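Long-range contact in antifreeze protein type II (Clupea harengus, PDB 2PY2), which probably binds to ice crystals and checks their growth in herring, using a calcium-binding C-type lectin fold: residues 13-24 with 118-129. Residues are numbered along the deposited sequence; the frame is centred on the assembly and turned at random.
Sequences GRCFLFNPLQLH and THLHSSICAKPL
Strands 14-20 and 121-128 run antiparallel at 161°, paired by hydrogen bonds at Cys15 with Lys127, Leu17 with Cys125 and Asn19 with Ser123; a beta bulge then shifts the register by two, so that Leu23 pairs with His121. Phe16, Phe18, Ile124 and Ala126 share one face of the sheet. Ala126 is small enough to fit beside both the Phe16 ring and the Arg14 guanidinium, with Phe16 CD1 3.6 Å from Ala126 CB. With its chain bent at chi3 (64°), Arg14 sets one guanidinium face against Phe16 CZ, and Arg14 NH2 comes 3.5 Å from Ala126 CB, while NH1 forms a salt bridge with Glu47. Further along, Ile124 CD1 meets the Phe18 ring at its edge and in its plane, 3.6 Å from Phe18 CD1; CG of Phe18 stands anti to its backbone N (174°), bringing the ring across to Ser122 CB as well. Ser122 and Asn19 are short enough to bond the backbone beside the bulge: the hydroxyl of Ser122 donates to Pro20 O (3.1 Å) from above the carbonyl plane, and Asn19 OD1 accepts from Leu21 N in an Asx turn. On the face opposite Phe18, one water joins Asn19 ND2 to Ser123 OG, and a second joins that hydroxyl to Leu21 O. Cys15 and Cys125 also project from this side, Cys15 bonded to Cys4 and Cys125 to Cys32; Cys15 SG touches Leu129 CD1 at 3.5 Å. Pairing an early strand with the last one, so that the chain's two ends lie together, is the closing arrangement of the C-type lectin fold, and here the Cys32-Cys125 disulfide ties the last strand to helix 25-33.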
ATOM      1  N   GLY A  13      -5.936   7.359 -14.239  1.00 27.85           N
ATOM      2  CA  GLY A  13      -4.792   8.227 -14.457  1.00 27.32           C
ATOM      3  C   GLY A  13      -3.479   7.840 -13.809  1.00 26.59           C
ATOM      4  O   GLY A  13      -2.508   8.593 -13.887  1.00 25.98           O
ATOM      5  N   ARG A  14      -3.433   6.678 -13.169  1.00 25.41           N
ATOM      6  CA  ARG A  14      -2.208   6.230 -12.520  1.00 25.08           C
ATOM      7  C   ARG A  14      -1.847   4.838 -13.026  1.00 24.55           C
ATOM      8  O   ARG A  14      -2.696   4.130 -13.575  1.00 24.43           O
ATOM      9  CB  ARG A  14      -2.406   6.173 -11.004  1.00 25.76           C
ATOM     10  CG  ARG A  14      -3.061   7.406 -10.410  1.00 27.18           C
ATOM     11  CD  ARG A  14      -3.579   7.110  -9.005  1.00 27.68           C
ATOM     12  NE  ARG A  14      -2.497   6.786  -8.089  1.00 25.91           N
ATOM     13  CZ  ARG A  14      -2.672   6.253  -6.884  1.00 27.63           C
ATOM     14  NH1 ARG A  14      -3.897   5.976  -6.448  1.00 25.15           N
ATOM     15  NH2 ARG A  14      -1.621   6.003  -6.114  1.00 27.84           N
ATOM     16  N   CYS A  15      -0.586   4.458 -12.847  1.00 23.99           N
ATOM     17  CA  CYS A  15      -0.107   3.142 -13.253  1.00 24.32           C
ATOM     18  C   CYS A  15       0.274   2.396 -11.981  1.00 22.31           C
ATOM     19  O   CYS A  15       0.876   2.967 -11.071  1.00 20.86           O
ATOM     20  CB  CYS A  15       1.104   3.261 -14.182  1.00 28.80           C
ATOM     21  SG  CYS A  15       0.764   4.194 -15.712  1.00 36.98           S
ATOM     22  N   PHE A  16      -0.086   1.122 -11.925  1.00 19.25           N
ATOM     23  CA  PHE A  16       0.178   0.297 -10.753  1.00 18.58           C
ATOM     24  C   PHE A  16       1.014  -0.926 -11.065  1.00 19.00           C
ATOM     25  O   PHE A  16       0.984  -1.451 -12.182  1.00 18.53           O
ATOM     26  CB  PHE A  16      -1.146  -0.159 -10.140  1.00 18.88           C
ATOM     27  CG  PHE A  16      -1.977   0.960  -9.591  1.00 18.89           C
ATOM     28  CD1 PHE A  16      -1.933   1.278  -8.236  1.00 15.00           C
ATOM     29  CD2 PHE A  16      -2.809   1.695 -10.426  1.00 17.98           C
ATOM     30  CE1 PHE A  16      -2.705   2.309  -7.726  1.00 16.19           C
ATOM     31  CE2 PHE A  16      -3.592   2.734  -9.923  1.00 19.45           C
ATOM     32  CZ  PHE A  16      -3.541   3.042  -8.572  1.00 19.08           C
ATOM     33  N   LEU A  17       1.758  -1.385 -10.065  1.00 17.03           N
ATOM     34  CA  LEU A  17       2.583  -2.564 -10.228  1.00 17.47           C
ATOM     35  C   LEU A  17       2.654  -3.338  -8.926  1.00 16.62           C
ATOM     36  O   LEU A  17       2.816  -2.755  -7.852  1.00 15.26           O
ATOM     37  CB  LEU A  17       3.998  -2.185 -10.668  1.00 18.60           C
ATOM     38  CG  LEU A  17       4.944  -3.370 -10.895  1.00 22.74           C
ATOM     39  CD1 LEU A  17       4.460  -4.188 -12.086  1.00 24.41           C
ATOM     40  CD2 LEU A  17       6.352  -2.870 -11.156  1.00 24.54           C
ATOM     41  N   PHE A  18       2.506  -4.654  -9.036  1.00 15.15           N
ATOM     42  CA  PHE A  18       2.593  -5.544  -7.893  1.00 16.77           C
ATOM     43  C   PHE A  18       4.023  -6.063  -7.873  1.00 17.93           C
ATOM     44  O   PHE A  18       4.496  -6.642  -8.859  1.00 17.18           O
ATOM     45  CB  PHE A  18       1.619  -6.724  -8.037  1.00 16.37           C
ATOM     46  CG  PHE A  18       1.756  -7.768  -6.954  1.00 18.25           C
ATOM     47  CD1 PHE A  18       1.383  -7.489  -5.639  1.00 17.29           C
ATOM     48  CD2 PHE A  18       2.252  -9.032  -7.248  1.00 18.71           C
ATOM     49  CE1 PHE A  18       1.501  -8.459  -4.634  1.00 18.33           C
ATOM     50  CE2 PHE A  18       2.373 -10.013  -6.251  1.00 19.48           C
ATOM     51  CZ  PHE A  18       1.998  -9.724  -4.941  1.00 17.76           C
ATOM     52  N   ASN A  19       4.720  -5.820  -6.769  1.00 15.27           N
ATOM     53  CA  ASN A  19       6.094  -6.283  -6.605  1.00 16.14           C
ATOM     54  C   ASN A  19       6.020  -7.490  -5.674  1.00 16.57           C
ATOM     55  O   ASN A  19       5.785  -7.344  -4.478  1.00 15.85           O
ATOM     56  CB  ASN A  19       6.942  -5.168  -5.984  1.00 16.86           C
ATOM     57  CG  ASN A  19       8.381  -5.573  -5.774  1.00 18.81           C
ATOM     58  OD1 ASN A  19       8.804  -6.649  -6.188  1.00 19.71           O
ATOM     59  ND2 ASN A  19       9.150  -4.702  -5.123  1.00 19.25           N
ATOM     60  N   PRO A  20       6.211  -8.709  -6.210  1.00 16.70           N
ATOM     61  CA  PRO A  20       6.141  -9.896  -5.355  1.00 16.94           C
ATOM     62  C   PRO A  20       7.310 -10.091  -4.392  1.00 17.24           C
ATOM     63  O   PRO A  20       7.210 -10.868  -3.447  1.00 19.82           O
ATOM     64  CB  PRO A  20       6.013 -11.037  -6.363  1.00 18.02           C
ATOM     65  CG  PRO A  20       6.841 -10.541  -7.509  1.00 18.00           C
ATOM     66  CD  PRO A  20       6.432  -9.087  -7.621  1.00 18.03           C
ATOM     67  N   LEU A  21       8.407  -9.379  -4.617  1.00 18.13           N
ATOM     68  CA  LEU A  21       9.578  -9.504  -3.755  1.00 19.42           C
ATOM     69  C   LEU A  21       9.242  -9.179  -2.298  1.00 18.08           C
ATOM     70  O   LEU A  21       8.595  -8.175  -2.024  1.00 16.48           O
ATOM     71  CB  LEU A  21      10.677  -8.576  -4.264  1.00 22.90           C
ATOM     72  CG  LEU A  21      12.043  -8.633  -3.582  1.00 27.13           C
ATOM     73  CD1 LEU A  21      12.545 -10.069  -3.504  1.00 31.02           C
ATOM     74  CD2 LEU A  21      13.013  -7.757  -4.382  1.00 31.23           C
ATOM     75  N   GLN A  22       9.673 -10.042  -1.379  1.00 19.09           N
ATOM     76  CA  GLN A  22       9.446  -9.865   0.062  1.00 18.64           C
ATOM     77  C   GLN A  22      10.450  -8.855   0.620  1.00 17.97           C
ATOM     78  O   GLN A  22      11.638  -9.145   0.722  1.00 17.73           O
ATOM     79  CB  GLN A  22       9.615 -11.205   0.781  1.00 22.63           C
ATOM     80  CG  GLN A  22       8.607 -12.256   0.357  1.00 27.98           C
ATOM     81  CD  GLN A  22       7.215 -11.928   0.836  1.00 30.80           C
ATOM     82  OE1 GLN A  22       6.894 -12.096   2.015  1.00 34.25           O
ATOM     83  NE2 GLN A  22       6.379 -11.443  -0.073  1.00 34.66           N
ATOM     84  N   LEU A  23       9.962  -7.678   0.999  1.00 15.73           N
ATOM     85  CA  LEU A  23      10.826  -6.615   1.508  1.00 13.18           C
ATOM     86  C   LEU A  23      10.190  -5.884   2.675  1.00 12.73           C
ATOM     87  O   LEU A  23       8.957  -5.833   2.769  1.00 10.27           O
ATOM     88  CB  LEU A  23      11.055  -5.584   0.408  1.00 13.47           C
ATOM     89  CG  LEU A  23      11.664  -6.072  -0.904  1.00 13.64           C
ATOM     90  CD1 LEU A  23      11.451  -5.028  -1.991  1.00 14.39           C
ATOM     91  CD2 LEU A  23      13.142  -6.340  -0.685  1.00 15.57           C
ATOM     92  N   HIS A  24      11.002  -5.299   3.558  1.00 10.64           N
ATOM     93  CA  HIS A  24      10.373  -4.535   4.625  1.00 10.04           C
ATOM     94  C   HIS A  24       9.876  -3.238   3.990  1.00  9.59           C
ATOM     95  O   HIS A  24      10.227  -2.924   2.855  1.00 10.07           O
ATOM     96  CB  HIS A  24      11.290  -4.298   5.859  1.00 11.69           C
ATOM     97  CG  HIS A  24      12.592  -3.605   5.591  1.00 12.81           C
ATOM     98  ND1 HIS A  24      12.697  -2.461   4.831  1.00 12.94           N
ATOM     99  CD2 HIS A  24      13.823  -3.819   6.116  1.00 13.74           C
ATOM    100  CE1 HIS A  24      13.932  -1.995   4.906  1.00 14.29           C
ATOM    101  NE2 HIS A  24      14.636  -2.802   5.681  1.00 15.98           N
ATOM    102  N   THR A 118       9.202  -3.426   9.751  1.00 11.94           N
ATOM    103  CA  THR A 118      10.297  -4.349   9.449  1.00 11.97           C
ATOM    104  C   THR A 118       9.858  -5.698   8.884  1.00 12.17           C
ATOM    105  O   THR A 118      10.690  -6.487   8.440  1.00 11.74           O
ATOM    106  CB  THR A 118      11.179  -4.602  10.684  1.00 15.14           C
ATOM    107  OG1 THR A 118      10.352  -4.947  11.799  1.00 16.10           O
ATOM    108  CG2 THR A 118      11.987  -3.350  11.017  1.00 15.64           C
ATOM    109  N   HIS A 119       8.556  -5.966   8.898  1.00 11.56           N
ATOM    110  CA  HIS A 119       8.037  -7.231   8.370  1.00 12.33           C
ATOM    111  C   HIS A 119       8.234  -7.284   6.867  1.00 11.76           C
ATOM    112  O   HIS A 119       8.077  -6.272   6.193  1.00 11.64           O
ATOM    113  CB  HIS A 119       6.540  -7.352   8.663  1.00 12.80           C
ATOM    114  CG  HIS A 119       6.227  -7.694  10.084  1.00 10.68           C
ATOM    115  ND1 HIS A 119       7.135  -7.530  11.108  1.00 15.06           N
ATOM    116  CD2 HIS A 119       5.094  -8.161  10.656  1.00 12.79           C
ATOM    117  CE1 HIS A 119       6.573  -7.883  12.252  1.00 11.82           C
ATOM    118  NE2 HIS A 119       5.334  -8.270  12.005  1.00 16.20           N
ATOM    119  N   LEU A 120       8.539  -8.466   6.339  1.00 11.63           N
ATOM    120  CA  LEU A 120       8.730  -8.613   4.897  1.00 13.61           C
ATOM    121  C   LEU A 120       7.415  -8.937   4.188  1.00 14.31           C
ATOM    122  O   LEU A 120       6.732  -9.881   4.563  1.00 15.69           O
ATOM    123  CB  LEU A 120       9.726  -9.743   4.597  1.00 15.56           C
ATOM    124  CG  LEU A 120      11.150  -9.647   5.158  1.00 19.40           C
ATOM    125  CD1 LEU A 120      11.743  -8.307   4.801  1.00 20.07           C
ATOM    126  CD2 LEU A 120      11.148  -9.824   6.664  1.00 24.11           C
ATOM    127  N   HIS A 121       7.065  -8.145   3.177  1.00 11.20           N
ATOM    128  CA  HIS A 121       5.856  -8.382   2.392  1.00 12.98           C
ATOM    129  C   HIS A 121       6.016  -7.923   0.952  1.00 14.02           C
ATOM    130  O   HIS A 121       6.938  -7.170   0.616  1.00 13.81           O
ATOM    131  CB  HIS A 121       4.656  -7.653   2.999  1.00 12.93           C
ATOM    132  CG  HIS A 121       4.187  -8.235   4.292  1.00 12.84           C
ATOM    133  ND1 HIS A 121       3.684  -9.514   4.389  1.00 13.42           N
ATOM    134  CD2 HIS A 121       4.128  -7.711   5.538  1.00 13.71           C
ATOM    135  CE1 HIS A 121       3.332  -9.753   5.640  1.00 13.12           C
ATOM    136  NE2 HIS A 121       3.594  -8.676   6.358  1.00 12.71           N
ATOM    137  N   SER A 122       5.121  -8.407   0.097  1.00 13.07           N
ATOM    138  CA  SER A 122       5.100  -8.008  -1.295  1.00 12.77           C
ATOM    139  C   SER A 122       4.582  -6.579  -1.217  1.00 12.01           C
ATOM    140  O   SER A 122       4.247  -6.111  -0.132  1.00 11.36           O
ATOM    141  CB  SER A 122       4.115  -8.876  -2.071  1.00 14.87           C
ATOM    142  OG  SER A 122       4.498 -10.231  -1.982  1.00 18.34           O
ATOM    143  N   SER A 123       4.496  -5.882  -2.342  1.00 12.87           N
ATOM    144  CA  SER A 123       4.022  -4.510  -2.274  1.00 14.29           C
ATOM    145  C   SER A 123       3.370  -4.008  -3.548  1.00 13.95           C
ATOM    146  O   SER A 123       3.465  -4.633  -4.607  1.00 14.44           O
ATOM    147  CB  SER A 123       5.181  -3.585  -1.881  1.00 15.57           C
ATOM    148  OG  SER A 123       6.248  -3.677  -2.812  1.00 15.21           O
ATOM    149  N   ILE A 124       2.691  -2.873  -3.427  1.00 13.85           N
ATOM    150  CA  ILE A 124       2.019  -2.256  -4.560  1.00 14.16           C
ATOM    151  C   ILE A 124       2.661  -0.905  -4.811  1.00 14.85           C
ATOM    152  O   ILE A 124       2.722  -0.080  -3.895  1.00 12.63           O
ATOM    153  CB  ILE A 124       0.530  -1.976  -4.267  1.00 15.27           C
ATOM    154  CG1 ILE A 124      -0.135  -3.193  -3.609  1.00 16.64           C
ATOM    155  CG2 ILE A 124      -0.170  -1.556  -5.559  1.00 17.25           C
ATOM    156  CD1 ILE A 124      -0.097  -4.448  -4.435  1.00 17.18           C
ATOM    157  N   CYS A 125       3.134  -0.673  -6.033  1.00 14.46           N
ATOM    158  CA  CYS A 125       3.734   0.614  -6.380  1.00 17.18           C
ATOM    159  C   CYS A 125       2.789   1.348  -7.330  1.00 16.84           C
ATOM    160  O   CYS A 125       2.033   0.724  -8.080  1.00 15.50           O
ATOM    161  CB  CYS A 125       5.088   0.457  -7.095  1.00 22.00           C
ATOM    162  SG  CYS A 125       6.500  -0.283  -6.192  1.00 30.05           S
ATOM    163  N   ALA A 126       2.826   2.672  -7.296  1.00 15.21           N
ATOM    164  CA  ALA A 126       1.981   3.462  -8.182  1.00 17.68           C
ATOM    165  C   ALA A 126       2.672   4.762  -8.553  1.00 19.04           C
ATOM    166  O   ALA A 126       3.532   5.250  -7.823  1.00 18.15           O
ATOM    167  CB  ALA A 126       0.638   3.752  -7.519  1.00 16.02           C
ATOM    168  N   LYS A 127       2.299   5.307  -9.705  1.00 20.87           N
ATOM    169  CA  LYS A 127       2.851   6.565 -10.189  1.00 21.62           C
ATOM    170  C   LYS A 127       1.914   7.121 -11.251  1.00 24.06           C
ATOM    171  O   LYS A 127       1.198   6.372 -11.913  1.00 21.91           O
ATOM    172  CB  LYS A 127       4.263   6.364 -10.763  1.00 21.93           C
ATOM    173  CG  LYS A 127       4.371   5.373 -11.914  1.00 21.90           C
ATOM    174  CD  LYS A 127       5.807   5.276 -12.419  1.00 22.41           C
ATOM    175  CE  LYS A 127       5.953   4.230 -13.509  1.00 23.21           C
ATOM    176  NZ  LYS A 127       7.343   4.183 -14.058  1.00 24.39           N
ATOM    177  N   PRO A 128       1.881   8.452 -11.408  1.00 27.13           N
ATOM    178  CA  PRO A 128       0.993   9.034 -12.418  1.00 28.80           C
ATOM    179  C   PRO A 128       1.292   8.593 -13.850  1.00 30.52           C
ATOM    180  O   PRO A 128       2.429   8.265 -14.196  1.00 29.53           O
ATOM    181  CB  PRO A 128       1.170  10.540 -12.212  1.00 29.26           C
ATOM    182  CG  PRO A 128       2.542  10.656 -11.612  1.00 29.73           C
ATOM    183  CD  PRO A 128       2.575   9.506 -10.647  1.00 27.12           C
ATOM    184  N   LEU A 129       0.249   8.569 -14.671  1.00 32.73           N
ATOM    185  CA  LEU A 129       0.376   8.187 -16.069  1.00 36.12           C
ATOM    186  C   LEU A 129       0.982   9.370 -16.819  1.00 37.56           C
ATOM    187  O   LEU A 129       0.506  10.497 -16.686  1.00 37.65           O
ATOM    188  CB  LEU A 129      -1.006   7.857 -16.643  1.00 36.65           C
ATOM    189  CG  LEU A 129      -1.102   7.480 -18.125  1.00 38.37           C
ATOM    190  CD1 LEU A 129      -0.370   6.171 -18.382  1.00 39.02           C
ATOM    191  CD2 LEU A 129      -2.565   7.354 -18.516  1.00 38.39           C
TER
HETATM  192  O   HOH W   1       8.157  -2.325  -4.136  1.00 20.34           O
HETATM  193  O   HOH W   2       7.808  -5.653  -1.516  1.00 14.96           O